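Local coordinates for protein precorrin-6A reductase (PDB 4X7G) that catalyses the NADPH-dependent reduction of precorrin-6A to precorrin-6B, a step in the biosynthesis of cobalamin (vitamin B12), at residues V155-G160 / A169-G174; H67-T72 / E235-W240. One frame throughout, in Å; residues are numbered along the deposited sequence. Where two conformers were deposited one is given.

Contact 1 of 2, residues V155-G160 / A169-G174; sequences VDPPEG and AVIARG. With 3Y8 (3-[(1R,2S,3S,7S,11S,16S,17R,18R,19R)-2,7,12,18-tetrakis(2-hydroxy-2-oxoethyl)-3,13-bis(3-hydroxy-3-oxopropyl)-1,2,5,7,11,17-hexamethyl-17-(3-oxidanyl-3-oxidanylidene-prop-1-enyl)-3,6,8,10,15,16,18,19,21,24-decahydrocorrin-8-yl]propanoic acid), chain C.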
ATOM      1  N   VAL A 155       4.490  -1.010 -11.970  1.00 11.96           N
ATOM      2  CA  VAL A 155       5.371  -2.134 -11.657  1.00 12.81           C
ATOM      3  C   VAL A 155       5.773  -2.944 -12.901  1.00 12.66           C
ATOM      4  O   VAL A 155       6.939  -3.329 -13.032  1.00 14.35           O
ATOM      5  CB  VAL A 155       4.777  -3.037 -10.561  1.00 13.02           C
ATOM      6  CG1 VAL A 155       5.682  -4.236 -10.273  1.00 13.39           C
ATOM      7  CG2 VAL A 155       4.579  -2.246  -9.282  1.00 13.95           C
ATOM      8  N   ASP A 156       4.761  -3.175 -13.719  1.00 13.54           N
ATOM      9  CA  ASP A 156       4.946  -4.036 -14.953  1.00 15.09           C
ATOM     10  C   ASP A 156       4.675  -3.219 -16.170  1.00 14.64           C
ATOM     11  O   ASP A 156       3.847  -2.330 -16.178  1.00 15.70           O
ATOM     12  CB  ASP A 156       4.018  -5.176 -14.921  1.00 16.75           C
ATOM     13  CG  ASP A 156       4.327  -6.122 -13.734  1.00 16.99           C
ATOM     14  OD1 ASP A 156       5.444  -6.459 -13.507  1.00 19.81           O
ATOM     15  OD2 ASP A 156       3.411  -6.524 -13.063  1.00 19.00           O
ATOM     16  N   PRO A 157       5.316  -3.577 -17.299  1.00 16.92           N
ATOM     17  CA  PRO A 157       4.932  -2.867 -18.521  1.00 17.54           C
ATOM     18  C   PRO A 157       3.452  -3.052 -18.876  1.00 17.13           C
ATOM     19  O   PRO A 157       2.935  -4.150 -18.708  1.00 19.87           O
ATOM     20  CB  PRO A 157       5.854  -3.466 -19.621  1.00 21.85           C
ATOM     21  CG  PRO A 157       6.926  -4.206 -18.901  1.00 21.62           C
ATOM     22  CD  PRO A 157       6.432  -4.489 -17.490  1.00 19.25           C
ATOM     23  N   PRO A 158       2.764  -2.025 -19.372  1.00 20.75           N
ATOM     24  CA  PRO A 158       1.367  -2.169 -19.791  1.00 21.16           C
ATOM     25  C   PRO A 158       1.229  -3.143 -20.970  1.00 23.45           C
ATOM     26  O   PRO A 158       2.124  -3.256 -21.754  1.00 24.97           O
ATOM     27  CB  PRO A 158       0.949  -0.755 -20.195  1.00 25.87           C
ATOM     28  CG  PRO A 158       2.186   0.017 -20.363  1.00 27.94           C
ATOM     29  CD  PRO A 158       3.293  -0.686 -19.625  1.00 23.53           C
ATOM     30  N   GLU A 159       0.102  -3.852 -21.025  1.00 31.24           N
ATOM     31  CA  GLU A 159      -0.162  -4.718 -22.183  1.00 36.55           C
ATOM     32  C   GLU A 159      -1.097  -3.876 -23.028  1.00 47.18           C
ATOM     33  O   GLU A 159      -0.678  -3.272 -24.040  1.00 46.36           O
ATOM     34  CB  GLU A 159      -0.697  -6.087 -21.737  1.00 46.81           C
ATOM     35  CG  GLU A 159       0.438  -6.972 -21.205  1.00 51.58           C
ATOM     36  CD  GLU A 159       0.085  -7.730 -19.932  1.00 61.54           C
ATOM     37  OE1 GLU A 159      -1.052  -8.260 -19.824  1.00 72.58           O
ATOM     38  OE2 GLU A 159       0.961  -7.804 -19.040  1.00 67.49           O
ATOM     39  N   GLY A 160      -2.299  -3.670 -22.510  1.00 44.80           N
ATOM     40  CA  GLY A 160      -3.266  -2.784 -23.195  1.00 39.27           C
ATOM     41  C   GLY A 160      -2.865  -1.318 -23.481  1.00 32.33           C
ATOM     42  O   GLY A 160      -1.923  -0.764 -22.893  1.00 31.96           O
ATOM     43  N   ALA A 169       4.936   6.261 -19.154  1.00 12.14           N
ATOM     44  CA  ALA A 169       5.138   5.465 -17.932  1.00 12.83           C
ATOM     45  C   ALA A 169       6.584   5.176 -17.629  1.00 12.57           C
ATOM     46  O   ALA A 169       7.309   4.674 -18.557  1.00 15.87           O
ATOM     47  CB  ALA A 169       4.385   4.225 -18.029  1.00 13.27           C
ATOM     48  N   VAL A 170       6.959   5.254 -16.386  1.00 12.47           N
ATOM     49  CA  VAL A 170       8.208   4.633 -15.911  1.00 12.89           C
ATOM     50  C   VAL A 170       7.857   3.307 -15.316  1.00 13.12           C
ATOM     51  O   VAL A 170       6.832   3.172 -14.647  1.00 12.73           O
ATOM     52  CB  VAL A 170       8.919   5.519 -14.926  1.00 16.96           C
ATOM     53  CG1 VAL A 170       9.284   6.851 -15.550  1.00 19.99           C
ATOM     54  CG2 VAL A 170       8.201   5.792 -13.707  1.00 19.56           C
ATOM     55  N   ILE A 171       8.643   2.288 -15.591  1.00 12.29           N
ATOM     56  CA  ILE A 171       8.397   0.931 -15.084  1.00 12.84           C
ATOM     57  C   ILE A 171       9.340   0.717 -13.906  1.00 12.78           C
ATOM     58  O   ILE A 171      10.567   0.670 -14.071  1.00 14.45           O
ATOM     59  CB  ILE A 171       8.596  -0.145 -16.162  1.00 14.14           C
ATOM     60  CG1 ILE A 171       7.814   0.219 -17.395  1.00 15.51           C
ATOM     61  CG2 ILE A 171       8.247  -1.504 -15.603  1.00 14.22           C
ATOM     62  CD1 ILE A 171       6.326   0.466 -17.205  1.00 16.99           C
ATOM     63  N   ALA A 172       8.808   0.692 -12.703  1.00 12.40           N
ATOM     64  CA  ALA A 172       9.604   0.650 -11.464  1.00 14.26           C
ATOM     65  C   ALA A 172       8.794   0.205 -10.327  1.00 13.24           C
ATOM     66  O   ALA A 172       7.567   0.431 -10.317  1.00 13.78           O
ATOM     67  CB  ALA A 172      10.202   2.003 -11.151  1.00 14.60           C
ATOM     68  N   ARG A 173       9.419  -0.392  -9.328  1.00 15.76           N
ATOM     69  CA  ARG A 173       8.699  -0.691  -8.083  1.00 15.25           C
ATOM     70  C   ARG A 173       9.589  -0.107  -6.996  1.00 13.94           C
ATOM     71  O   ARG A 173      10.814   0.034  -7.123  1.00 16.72           O
ATOM     72  CB  ARG A 173       8.423  -2.224  -7.898  1.00 18.01           C
ATOM     73  CG  ARG A 173       9.691  -2.957  -7.776  1.00 18.26           C
ATOM     74  CD  ARG A 173       9.627  -4.476  -7.426  1.00 21.02           C
ATOM     75  NE  ARG A 173       8.600  -5.410  -7.768  1.00 31.69           N
ATOM     76  CZ  ARG A 173       8.435  -6.078  -8.923  1.00 25.63           C
ATOM     77  NH1 ARG A 173       9.092  -5.821 -10.059  1.00 38.59           N
ATOM     78  NH2 ARG A 173       7.461  -6.928  -8.938  1.00 22.13           N
ATOM     79  N   GLY A 174       8.959   0.229  -5.910  1.00 13.34           N
ATOM     80  CA  GLY A 174       9.685   0.807  -4.777  1.00 14.26           C
ATOM     81  C   GLY A 174      10.345  -0.279  -3.903  1.00 14.56           C
ATOM     82  O   GLY A 174      10.365  -1.454  -4.317  1.00 17.40           O
TER
HETATM   83  C48 3Y8 C 302       2.005  -6.601  -5.437  1.00 12.87           C
HETATM   84  C47 3Y8 C 302       5.100  -6.381  -4.647  1.00 12.90           C
HETATM   85  C43 3Y8 C 302       8.731  -3.761  -0.374  1.00 16.83           C
HETATM   86  C42 3Y8 C 302       8.024  -2.945  -1.537  1.00 13.86           C
HETATM   87  C41 3Y8 C 302       6.667  -2.604  -0.952  1.00 13.64           C
HETATM   88  C38 3Y8 C 302       4.119   0.231  -0.049  1.00 15.35           C
HETATM   89  C37 3Y8 C 302       5.495   0.468  -0.536  1.00 14.62           C
HETATM   90  C36 3Y8 C 302       7.286   0.294  -2.283  1.00 15.60           C
HETATM   91  C35 3Y8 C 302       5.044   2.406  -2.852  1.00 12.30           C
HETATM   92  C32 3Y8 C 302       4.524   5.988  -6.080  1.00 14.08           C
HETATM   93  C31 3Y8 C 302       3.374   5.171  -5.351  1.00 14.99           C
HETATM   94  C2  3Y8 C 302       1.272   2.431  -5.068  1.00 12.47           C
HETATM   95  C1  3Y8 C 302       1.549   0.950  -5.509  1.00 14.09           C
HETATM   96  C4  3Y8 C 302       3.288   1.555  -4.116  1.00 12.84           C
HETATM   97  C5  3Y8 C 302       4.363   1.337  -3.341  1.00 13.92           C
HETATM   98  C7  3Y8 C 302       5.853  -0.210  -1.921  1.00 13.63           C
HETATM   99  C8  3Y8 C 302       5.870  -1.701  -1.887  1.00 12.36           C
HETATM  100  C6  3Y8 C 302       4.888   0.059  -2.928  1.00 13.29           C
HETATM  101  C3  3Y8 C 302       2.657   2.874  -4.560  1.00 12.72           C
HETATM  102  C11 3Y8 C 302       4.506  -3.834  -4.727  1.00 12.64           C
HETATM  103  C12 3Y8 C 302       4.129  -5.219  -4.905  1.00 11.28           C
HETATM  104  C13 3Y8 C 302       2.866  -5.343  -5.290  1.00 11.89           C
HETATM  105  C14 3Y8 C 302       2.332  -4.005  -5.464  1.00 11.82           C
HETATM  106  C15 3Y8 C 302       1.046  -3.729  -5.876  1.00 13.46           C
HETATM  107  C16 3Y8 C 302       0.605  -2.336  -5.996  1.00 14.19           C
HETATM  108  C17 3Y8 C 302      -0.639  -1.898  -6.722  1.00 13.73           C
HETATM  109  C18 3Y8 C 302      -0.551  -0.346  -6.572  1.00 13.74           C
HETATM  110  C19 3Y8 C 302       0.428  -0.082  -5.346  1.00 14.37           C
HETATM  111  C20 3Y8 C 302       2.155   0.896  -6.915  1.00 14.08           C
HETATM  112  C21 3Y8 C 302       6.004  -6.674  -5.921  1.00 13.75           C
HETATM  113  C24 3Y8 C 302       5.739  -3.440  -5.546  1.00 13.39           C
HETATM  114  C25 3Y8 C 302       0.775   3.331  -6.213  1.00 13.55           C
HETATM  115  C26 3Y8 C 302       0.332   2.464  -3.855  1.00 14.59           C
HETATM  116  O59 3Y8 C 302       1.804  -1.253 -11.072  1.00 16.45           O
HETATM  117  C57 3Y8 C 302       1.132  -2.097 -10.337  1.00 18.01           C
HETATM  118  O58 3Y8 C 302       0.638  -3.197 -10.698  1.00 20.98           O
HETATM  119  C56 3Y8 C 302       0.794  -1.589  -8.962  1.00 15.96           C
HETATM  120  C55 3Y8 C 302      -0.448  -2.240  -8.275  1.00 15.13           C
HETATM  121  C54 3Y8 C 302      -1.898  -2.492  -6.137  1.00 14.30           C
HETATM  122  C60 3Y8 C 302      -1.852   0.412  -6.314  1.00 15.00           C
HETATM  123  C61 3Y8 C 302      -2.812   0.478  -7.410  1.00 14.61           C
HETATM  124  O62 3Y8 C 302      -3.995   0.868  -7.081  1.00 17.22           O
HETATM  125  O63 3Y8 C 302      -2.488   0.210  -8.600  1.00 14.14           O
HETATM  126  N24 3Y8 C 302       1.105  -1.380  -5.194  1.00 13.18           N
HETATM  127  N23 3Y8 C 302       3.325  -3.128  -5.147  1.00 12.32           N
HETATM  128  C49 3Y8 C 302       1.196  -6.822  -4.152  1.00 14.30           C
HETATM  129  C50 3Y8 C 302       0.359  -8.056  -4.090  1.00 13.88           C
HETATM  130  O51 3Y8 C 302       0.265  -8.813  -5.083  1.00 14.18           O
HETATM  131  O52 3Y8 C 302      -0.131  -8.295  -2.925  1.00 14.02           O
HETATM  132  O23 3Y8 C 302       7.220  -6.824  -5.683  1.00 16.05           O
HETATM  133  O22 3Y8 C 302       5.460  -6.719  -6.997  1.00 15.37           O
HETATM  134  C10 3Y8 C 302       4.703  -3.569  -3.199  1.00 13.34           C
HETATM  135  C9  3Y8 C 302       5.070  -2.165  -2.863  1.00 12.11           C
HETATM  136  N22 3Y8 C 302       4.498  -1.079  -3.539  1.00 13.17           N
HETATM  137  O44 3Y8 C 302       9.261  -3.063   0.502  1.00 18.13           O
HETATM  138  O45 3Y8 C 302       8.850  -4.902  -0.552  1.00 19.70           O
HETATM  139  O39 3Y8 C 302       4.022   0.164   1.218  1.00 16.16           O
HETATM  140  O40 3Y8 C 302       3.175   0.267  -0.834  1.00 16.96           O
HETATM  141  N21 3Y8 C 302       2.657   0.562  -4.645  1.00 14.15           N
HETATM  142  C27 3Y8 C 302       0.150   3.889  -3.257  1.00 14.35           C
HETATM  143  O28 3Y8 C 302      -0.736   4.584  -3.772  1.00 17.16           O
HETATM  144  O29 3Y8 C 302       0.865   4.267  -2.334  1.00 14.81           O
HETATM  145  C30 3Y8 C 302       3.651   3.701  -5.436  1.00 13.77           C
HETATM  146  O34 3Y8 C 302       4.604   5.750  -7.342  1.00 16.73           O
HETATM  147  O33 3Y8 C 302       4.999   6.809  -5.295  1.00 15.65           O
HETATM  148  O   HOH W   1       6.525  -7.966 -11.628  1.00 20.81           O
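Val155, Ile171 and Arg173 form a ligand-lined surface contact at the edge of one of the enzyme's two Rossmann-type sheets, at and just past the C-terminal ends of the parallel neighbours 149-154 and 167-171. The loop leaving strand 149-154 folds back there: the direction from residue 155 to 158 lies 153° from that of 171 to 173. Its outer half is apolar. Ile171 packs against the loop, with CG2 3.4 Å from Val155 O and CD1 3.8 Å from Pro157 CA, while the proline rings supply their CD atoms to the same side chain.

The inner half holds the reduced precorrin. Arg173 grips one carboxylate of the ligand with two N-H groups, NE to O23 at 2.9 Å and NH2 to O22 at 2.8 Å. With chi1 at 64°, Arg173 CG sits between its backbone N and carbonyl carbon, and a bend at chi3 turns the guanidinium edge to this carboxylate. Val155 CG1 comes instead over one face of the guanidinium, 3.4 Å above the plane and over its centre. The valine backbone also takes part, since Val155 N donates to ligand O59 at 2.8 Å in a nearly straight bond (168°). A leucine in place of Arg173 would probably leave the O22/O23 carboxylate without its paired donors and counter-charge, and Val155 CG1 without the flat face it covers.

Lys136 and Lys206 bind the ligand too, consistent with a site made for a polycarboxylate. To the side of the guanidinium, Asp156 OD2 accepts from Gly36 N, and its other oxygen reaches Arg173 through a water at the guanidinium edge, which donates to Asp156 OD1 at 2.6 Å and accepts from Arg173 NH2 at 3.0 Å.

Contact 2 of 2, residues H67-T72 / E235-W240; sequences HVIDAT and EGVMGW. With NAP (NADP nicotinamide-adenine-dinucleotide phosphate), chain B.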
ATOM      1  N   HIS A  67      -3.010 -16.143  14.303  1.00 11.42           N
ATOM      2  CA  HIS A  67      -2.989 -14.689  14.334  1.00 11.08           C
ATOM      3  C   HIS A  67      -2.799 -14.234  12.910  1.00 11.49           C
ATOM      4  O   HIS A  67      -1.966 -14.788  12.147  1.00 11.57           O
ATOM      5  CB  HIS A  67      -1.835 -14.104  15.181  1.00 11.43           C
ATOM      6  CG  HIS A  67      -1.769 -14.614  16.573  1.00 11.79           C
ATOM      7  ND1 HIS A  67      -1.312 -15.863  16.875  1.00 12.19           N
ATOM      8  CD2 HIS A  67      -2.107 -14.013  17.723  1.00 12.25           C
ATOM      9  CE1 HIS A  67      -1.438 -16.023  18.182  1.00 13.82           C
ATOM     10  NE2 HIS A  67      -1.843 -14.896  18.739  1.00 13.96           N
ATOM     11  N   VAL A  68      -3.473 -13.132  12.561  1.00 11.19           N
ATOM     12  CA  VAL A  68      -3.307 -12.451  11.302  1.00 10.55           C
ATOM     13  C   VAL A  68      -2.774 -11.042  11.568  1.00 10.72           C
ATOM     14  O   VAL A  68      -3.328 -10.307  12.353  1.00 10.65           O
ATOM     15  CB  VAL A  68      -4.628 -12.335  10.529  1.00 11.04           C
ATOM     16  CG1 VAL A  68      -4.463 -11.557   9.228  1.00 11.96           C
ATOM     17  CG2 VAL A  68      -5.171 -13.722  10.239  1.00 13.00           C
ATOM     18  N   ILE A  69      -1.709 -10.682  10.835  1.00 10.29           N
ATOM     19  CA  ILE A  69      -1.272  -9.277  10.741  1.00  9.75           C
ATOM     20  C   ILE A  69      -1.604  -8.789   9.359  1.00 10.31           C
ATOM     21  O   ILE A  69      -1.085  -9.287   8.371  1.00 10.90           O
ATOM     22  CB  ILE A  69       0.221  -9.083  11.027  1.00 10.15           C
ATOM     23  CG1 ILE A  69       0.574  -9.688  12.395  1.00 11.27           C
ATOM     24  CG2 ILE A  69       0.512  -7.574  10.962  1.00 11.42           C
ATOM     25  CD1 ILE A  69      -0.090  -9.085  13.588  1.00 13.75           C
ATOM     26  N   ASP A  70      -2.567  -7.858   9.334  1.00 10.61           N
ATOM     27  CA  ASP A  70      -2.955  -7.248   8.082  1.00 10.68           C
ATOM     28  C   ASP A  70      -2.033  -6.087   7.801  1.00  9.97           C
ATOM     29  O   ASP A  70      -2.238  -4.990   8.314  1.00 11.31           O
ATOM     30  CB  ASP A  70      -4.421  -6.774   8.166  1.00 11.33           C
ATOM     31  CG  ASP A  70      -4.821  -5.964   6.973  1.00 12.34           C
ATOM     32  OD1 ASP A  70      -4.069  -5.909   5.986  1.00 11.77           O
ATOM     33  OD2 ASP A  70      -5.933  -5.334   7.054  1.00 13.76           O
ATOM     34  N   ALA A  71      -0.992  -6.311   6.997  1.00 10.25           N
ATOM     35  CA  ALA A  71      -0.019  -5.295   6.603  1.00  9.94           C
ATOM     36  C   ALA A  71      -0.222  -4.918   5.160  1.00 10.21           C
ATOM     37  O   ALA A  71       0.720  -4.586   4.467  1.00 11.56           O
ATOM     38  CB  ALA A  71       1.394  -5.738   6.915  1.00 10.76           C
ATOM     39  N   THR A  72      -1.463  -5.021   4.707  1.00 10.10           N
ATOM     40  CA  THR A  72      -1.780  -4.539   3.338  1.00 10.69           C
ATOM     41  C   THR A  72      -1.770  -2.993   3.310  1.00 10.16           C
ATOM     42  O   THR A  72      -1.829  -2.295   4.284  1.00 11.88           O
ATOM     43  CB  THR A  72      -3.114  -5.075   2.870  1.00 10.55           C
ATOM     44  OG1 THR A  72      -4.223  -4.498   3.624  1.00 12.21           O
ATOM     45  CG2 THR A  72      -3.196  -6.583   2.871  1.00 11.79           C
ATOM     46  N   GLU A 235       7.360  -2.291  16.414  1.00 18.49           N
ATOM     47  CA  GLU A 235       7.387  -2.611  17.795  1.00 18.04           C
ATOM     48  C   GLU A 235       5.976  -2.869  18.358  1.00 16.47           C
ATOM     49  O   GLU A 235       5.815  -3.783  19.198  1.00 17.57           O
ATOM     50  CB  GLU A 235       8.003  -1.400  18.548  1.00 22.41           C
ATOM     51  CG  GLU A 235       8.159  -1.646  20.032  1.00 30.15           C
ATOM     52  CD  GLU A 235       8.566  -0.390  20.845  1.00 46.89           C
ATOM     53  OE1 GLU A 235       8.037   0.734  20.566  1.00 59.00           O
ATOM     54  OE2 GLU A 235       9.391  -0.539  21.801  1.00 53.31           O
ATOM     55  N   GLY A 236       5.033  -2.081  17.900  1.00 16.74           N
ATOM     56  CA  GLY A 236       3.650  -2.341  18.250  1.00 15.43           C
ATOM     57  C   GLY A 236       3.148  -3.730  17.829  1.00 14.65           C
ATOM     58  O   GLY A 236       2.464  -4.368  18.576  1.00 14.60           O
ATOM     59  N   VAL A 237       3.512  -4.180  16.647  1.00 14.33           N
ATOM     60  CA  VAL A 237       3.085  -5.476  16.176  1.00 13.67           C
ATOM     61  C   VAL A 237       3.717  -6.524  17.061  1.00 13.18           C
ATOM     62  O   VAL A 237       3.066  -7.490  17.475  1.00 13.89           O
ATOM     63  CB  VAL A 237       3.460  -5.702  14.680  1.00 13.34           C
ATOM     64  CG1 VAL A 237       3.249  -7.141  14.328  1.00 13.48           C
ATOM     65  CG2 VAL A 237       2.785  -4.749  13.799  1.00 14.06           C
HETATM   66  N   MSE A 238       4.991  -6.391  17.399  0.50 13.93           N
HETATM   67  CA  MSE A 238       5.635  -7.414  18.130  0.50 13.50           C
HETATM   68  C   MSE A 238       5.054  -7.499  19.564  0.50 13.55           C
HETATM   69  O   MSE A 238       4.874  -8.568  20.085  0.50 13.95           O
HETATM   70  CB  MSE A 238       7.126  -7.178  18.208  0.50 15.66           C
HETATM   71  CG  MSE A 238       7.734  -7.255  16.755  0.50 15.00           C
HETATM   72 SE   MSE A 238       7.166  -8.672  15.452  0.50 16.02          SE
HETATM   73  CE  MSE A 238       7.742 -10.142  16.571  0.50 15.59           C
ATOM     74  N   GLY A 239       4.739  -6.342  20.161  1.00 14.31           N
ATOM     75  CA  GLY A 239       4.062  -6.348  21.505  1.00 13.46           C
ATOM     76  C   GLY A 239       2.695  -6.967  21.425  1.00 12.50           C
ATOM     77  O   GLY A 239       2.297  -7.721  22.324  1.00 13.68           O
ATOM     78  N   TRP A 240       1.917  -6.637  20.389  1.00 11.47           N
ATOM     79  CA  TRP A 240       0.597  -7.230  20.203  1.00 11.76           C
ATOM     80  C   TRP A 240       0.698  -8.704  20.070  1.00 11.88           C
ATOM     81  O   TRP A 240      -0.083  -9.466  20.681  1.00 12.35           O
ATOM     82  CB  TRP A 240      -0.070  -6.543  19.011  1.00 11.78           C
ATOM     83  CG  TRP A 240      -1.460  -7.011  18.698  1.00 11.94           C
ATOM     84  CD1 TRP A 240      -2.631  -6.350  19.055  1.00 12.20           C
ATOM     85  CD2 TRP A 240      -1.859  -8.153  17.993  1.00 12.14           C
ATOM     86  NE1 TRP A 240      -3.704  -7.031  18.611  1.00 12.61           N
ATOM     87  CE2 TRP A 240      -3.282  -8.161  17.971  1.00 12.46           C
ATOM     88  CE3 TRP A 240      -1.171  -9.163  17.310  1.00 11.94           C
ATOM     89  CZ2 TRP A 240      -3.977  -9.159  17.372  1.00 13.40           C
ATOM     90  CZ3 TRP A 240      -1.884 -10.133  16.686  1.00 12.10           C
ATOM     91  CH2 TRP A 240      -3.271 -10.153  16.695  1.00 12.75           C
TER
HETATM   92  PA  NAP B 301      -8.163  -4.737  -2.353  1.00 15.82           P
HETATM   93  O1A NAP B 301      -8.984  -3.957  -3.370  1.00 18.47           O
HETATM   94  O2A NAP B 301      -8.375  -4.471  -1.026  1.00 15.80           O
HETATM   95  O5B NAP B 301      -8.270  -6.255  -2.582  1.00 17.88           O
HETATM   96  C5B NAP B 301      -9.050  -6.923  -3.593  1.00 17.73           C
HETATM   97  C4B NAP B 301      -9.000  -8.429  -3.508  1.00 15.94           C
HETATM   98  O4B NAP B 301      -7.593  -8.865  -3.765  1.00 16.40           O
HETATM   99  C3B NAP B 301      -9.179  -8.988  -2.122  1.00 16.66           C
HETATM  100  O3B NAP B 301     -10.570  -9.063  -1.802  1.00 20.16           O
HETATM  101  C2B NAP B 301      -8.459 -10.273  -2.140  1.00 16.37           C
HETATM  102  O2B NAP B 301      -9.155 -11.214  -2.980  1.00 17.83           O
HETATM  103  C1B NAP B 301      -7.261  -9.957  -2.880  1.00 14.98           C
HETATM  104  N9A NAP B 301      -6.103  -9.493  -2.069  1.00 14.67           N
HETATM  105  C8A NAP B 301      -5.759  -8.206  -1.723  1.00 13.63           C
HETATM  106  N7A NAP B 301      -4.622  -8.193  -0.976  1.00 13.82           N
HETATM  107  C5A NAP B 301      -4.327  -9.517  -0.800  1.00 12.63           C
HETATM  108  C6A NAP B 301      -3.245 -10.178  -0.104  1.00 12.56           C
HETATM  109  N6A NAP B 301      -2.232  -9.497   0.453  1.00 13.41           N
HETATM  110  N1A NAP B 301      -3.203 -11.528  -0.081  1.00 13.34           N
HETATM  111  C2A NAP B 301      -4.239 -12.209  -0.716  1.00 15.07           C
HETATM  112  N3A NAP B 301      -5.273 -11.745  -1.417  1.00 13.99           N
HETATM  113  C4A NAP B 301      -5.275 -10.383  -1.445  1.00 13.42           C
HETATM  114  O3  NAP B 301      -6.580  -4.511  -2.560  1.00 19.20           O
HETATM  115  PN  NAP B 301      -5.686  -4.023  -3.840  1.00 17.41           P
HETATM  116  O1N NAP B 301      -5.677  -2.503  -3.930  1.00 19.51           O
HETATM  117  O2N NAP B 301      -6.051  -4.776  -5.045  1.00 19.97           O
HETATM  118  O5D NAP B 301      -4.201  -4.386  -3.325  1.00 17.56           O
HETATM  119  C5D NAP B 301      -3.516  -5.530  -3.912  1.00 17.48           C
HETATM  120  C4D NAP B 301      -2.272  -5.712  -3.192  1.00 16.47           C
HETATM  121  O4D NAP B 301      -1.379  -4.659  -3.507  1.00 18.13           O
HETATM  122  C3D NAP B 301      -2.373  -5.881  -1.657  1.00 16.48           C
HETATM  123  O3D NAP B 301      -1.502  -6.896  -1.135  1.00 17.01           O
HETATM  124  C2D NAP B 301      -1.928  -4.508  -1.158  1.00 16.88           C
HETATM  125  O2D NAP B 301      -1.301  -4.451   0.064  1.00 15.31           O
HETATM  126  C1D NAP B 301      -0.955  -4.086  -2.293  1.00 17.56           C
HETATM  127  N1N NAP B 301      -0.954  -2.708  -2.467  1.00 15.35           N
HETATM  128  C2N NAP B 301      -1.840  -1.944  -2.626  1.00 31.10           C
HETATM  129  C3N NAP B 301      -1.290  -0.714  -2.689  1.00 28.40           C
HETATM  130  C7N NAP B 301      -2.669  -0.114  -2.828  1.00 29.76           C
HETATM  131  O7N NAP B 301      -3.453  -1.198  -2.744  1.00 18.32           O
HETATM  132  N7N NAP B 301      -2.867   1.271  -2.965  1.00 17.58           N
HETATM  133  C4N NAP B 301       0.248  -0.484  -2.528  1.00 29.80           C
HETATM  134  C5N NAP B 301       1.334  -1.531  -2.354  1.00 13.88           C
HETATM  135  C6N NAP B 301       0.453  -2.591  -2.304  1.00 28.11           C
HETATM  136  P2B NAP B 301     -10.173 -12.302  -2.309  1.00 22.60           P
HETATM  137  O1X NAP B 301     -10.344 -13.205  -3.505  1.00 25.32           O
HETATM  138  O2X NAP B 301      -9.583 -12.851  -1.144  1.00 21.10           O
HETATM  139  O3X NAP B 301     -11.402 -11.573  -1.688  1.00 27.76           O
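Ile69 CD1 fits between two side chains of helix 234-243, 3.9 Å from Val237 CG1 and 3.7 Å from Trp240 CZ3. Its CG1 branch lies beside the backbone N (chi1 -55°), which carries the methyl end nearer the helix than its CB alone would suggest. This is the close-packed part, and Leu16 of helix 11-22 adjoins both Ile69 and Val237.

Toward the start of the strand the fit is looser: His67 buries less than half as much surface against the helix as Ile69 does, and its ring meets the six-membered ring of Trp240 obliquely, planes at 84°. Both rings have polar partners elsewhere, His67 NE2 on His244 O and Trp240 NE1 on Asp229. The helix's outer side differs again, with Glu235 exposed and Gly236 and Gly239 partly so.

Past its last residue the strand turns toward the cofactor. Asp70 OD1 accepts from Thr72 N at 3.0 Å, an Asx turn, and from Thr72 OG1 at 2.8 Å; Thr72 CA then lies 3.3 Å from NADP O2D. A helix packed on a central strand and antiparallel to it (167°), with the nucleotide beyond the strand's C-terminal end, is the layout of a Rossmann fold.

Overall arrangement
The two contacts belong to different Rossmann-type sheets and share no helix or strand. Contact 2 is core: the touching residues are all buried, on an inner strand of one sheet and the helix packed against it. Contact 1 is largely surface, at an edge strand of the other, with Val155 its one buried touching residue. Their chemistry follows: contact 2 joins strand to helix by apolar and aromatic side chains, whereas contact 1 adds charge, water and ligand carboxylate. Their centres lie 30 Å apart, yet 67-72 leads to NADP and 169-174 to the precorrin. In sequence, contact 1 is nested within contact 2; strand 229-231, just before the helix of contact 2, returns the chain to the first sheet, consistent with strand-swapped domains.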